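Local structure of trafficking protein B (Neisseria gonorrhoeae, 2H1C) at residues 4-9 with 37-42. The protein is the toxin of a type II toxin-antitoxin pair, a PIN-domain protein expected to act as a magnesium-dependent ribonuclease and forming with its antitoxin a complex that binds their promoter. Numbering follows the deposited sequence.
Sequences LDTNVI and AITVAE
T6 turns its hydroxyl beside its own backbone N (chi1 -55°), and E42 sets CG in the matching position (chi1 -53°) before running on extended, which brings T6 OG1 and E42 OE1 to 2.6 Å. This pairing lies at the acidic centre of the PIN domain, where the first strand of the parallel sheet ends and helix 6-9 faces the start of helix 37-48. The hydroxyl donates to the carboxylate nearly along the C-O axis of OE1, and a glutamate suits the place because its long chain spans the gap between the two helices. T39 lies nearer the strand: its methyl, CG2, is anti to the backbone N and meets T6 OG1 at 3.2 Å. The branch at CB lets CG2 pack on helix 6-9 while OG1 is carried elsewhere; the side chain is about 3 Å from a bound magnesium ion (nearest atoms), probably through the hydroxyl, in a site shared with L4 and S36. D5, a predicted magnesium ligand together with D104, stands at the N-cap position, but its carboxylate does not cap the helix and bonds through OD2 to T120. Gathering acidic groups here would be expected to attract a cation. The bound peptide packs against L4, T6 and I9, which places the antitoxin beside the predicted metal site, where it may hinder metal binding. D5 OD1 and E42 OE1, like charges, remain 5.4 Å apart.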
# COMPACT_ATOMS: atom_id res chain seq x y z
N LEU A 4 3.67 -7.92 12.77
CA LEU A 4 2.52 -8.83 12.74
C LEU A 4 1.68 -8.65 11.49
O LEU A 4 1.24 -7.54 11.21
CB LEU A 4 1.61 -8.59 13.94
CG LEU A 4 2.09 -8.80 15.37
CD1 LEU A 4 0.93 -8.46 16.31
CD2 LEU A 4 2.56 -10.24 15.56
N ASP A 5 1.44 -9.74 10.76
CA ASP A 5 0.63 -9.73 9.53
C ASP A 5 -0.83 -9.76 9.99
O ASP A 5 -1.13 -10.16 11.11
CB ASP A 5 0.98 -10.99 8.69
CG ASP A 5 0.51 -10.92 7.23
OD1 ASP A 5 0.27 -9.81 6.70
OD2 ASP A 5 0.40 -12.00 6.59
N THR A 6 -1.75 -9.37 9.12
CA THR A 6 -3.16 -9.33 9.48
C THR A 6 -3.75 -10.63 10.03
O THR A 6 -4.54 -10.59 10.97
CB THR A 6 -4.00 -8.91 8.26
OG1 THR A 6 -3.51 -7.66 7.77
CG2 THR A 6 -5.46 -8.76 8.64
N ASN A 7 -3.38 -11.76 9.46
CA ASN A 7 -3.96 -13.02 9.90
C ASN A 7 -3.55 -13.43 11.31
O ASN A 7 -4.24 -14.24 11.94
CB ASN A 7 -3.62 -14.14 8.90
CG ASN A 7 -2.12 -14.37 8.76
OD1 ASN A 7 -1.45 -14.77 9.71
ND2 ASN A 7 -1.60 -14.11 7.57
N VAL A 8 -2.47 -12.87 11.82
CA VAL A 8 -2.01 -13.20 13.17
C VAL A 8 -2.71 -12.31 14.20
O VAL A 8 -3.27 -12.80 15.17
CB VAL A 8 -0.47 -13.07 13.27
CG1 VAL A 8 -0.02 -13.22 14.72
CG2 VAL A 8 0.17 -14.15 12.41
N ILE A 9 -2.71 -11.00 13.98
CA ILE A 9 -3.36 -10.13 14.94
C ILE A 9 -4.87 -10.38 14.97
O ILE A 9 -5.52 -10.17 15.99
CB ILE A 9 -3.04 -8.62 14.67
CG1 ILE A 9 -3.65 -7.75 15.77
CG2 ILE A 9 -3.51 -8.22 13.28
CD1 ILE A 9 -3.32 -6.29 15.66
N ALA A 37 1.20 0.10 8.28
CA ALA A 37 0.01 0.90 8.08
C ALA A 37 -0.96 0.14 7.14
O ALA A 37 -2.17 0.33 7.19
CB ALA A 37 0.39 2.26 7.48
N ILE A 38 -0.41 -0.73 6.29
CA ILE A 38 -1.22 -1.54 5.37
C ILE A 38 -2.13 -2.51 6.16
O ILE A 38 -3.31 -2.69 5.83
CB ILE A 38 -0.31 -2.39 4.41
CG1 ILE A 38 0.45 -1.45 3.45
CG2 ILE A 38 -1.16 -3.39 3.62
CD1 ILE A 38 -0.43 -0.69 2.47
N THR A 39 -1.57 -3.14 7.19
CA THR A 39 -2.31 -4.07 8.04
C THR A 39 -3.38 -3.30 8.83
O THR A 39 -4.50 -3.78 9.00
CB THR A 39 -1.34 -4.80 9.00
OG1 THR A 39 -0.38 -5.51 8.21
CG2 THR A 39 -2.08 -5.77 9.90
N VAL A 40 -3.05 -2.11 9.31
CA VAL A 40 -4.01 -1.31 10.05
C VAL A 40 -5.17 -0.97 9.11
O VAL A 40 -6.34 -1.00 9.52
CB VAL A 40 -3.37 -0.00 10.60
CG1 VAL A 40 -4.44 0.86 11.26
CG2 VAL A 40 -2.28 -0.35 11.64
N ALA A 41 -4.86 -0.67 7.85
CA ALA A 41 -5.93 -0.35 6.89
C ALA A 41 -6.84 -1.56 6.68
O ALA A 41 -8.07 -1.43 6.58
CB ALA A 41 -5.33 0.07 5.57
N GLU A 42 -6.23 -2.74 6.56
CA GLU A 42 -7.02 -3.96 6.33
C GLU A 42 -7.85 -4.31 7.56
O GLU A 42 -8.99 -4.77 7.42
CB GLU A 42 -6.11 -5.14 5.96
CG GLU A 42 -5.18 -4.85 4.79
CD GLU A 42 -4.31 -6.04 4.42
OE1 GLU A 42 -3.98 -6.84 5.33
OE2 GLU A 42 -3.93 -6.16 3.22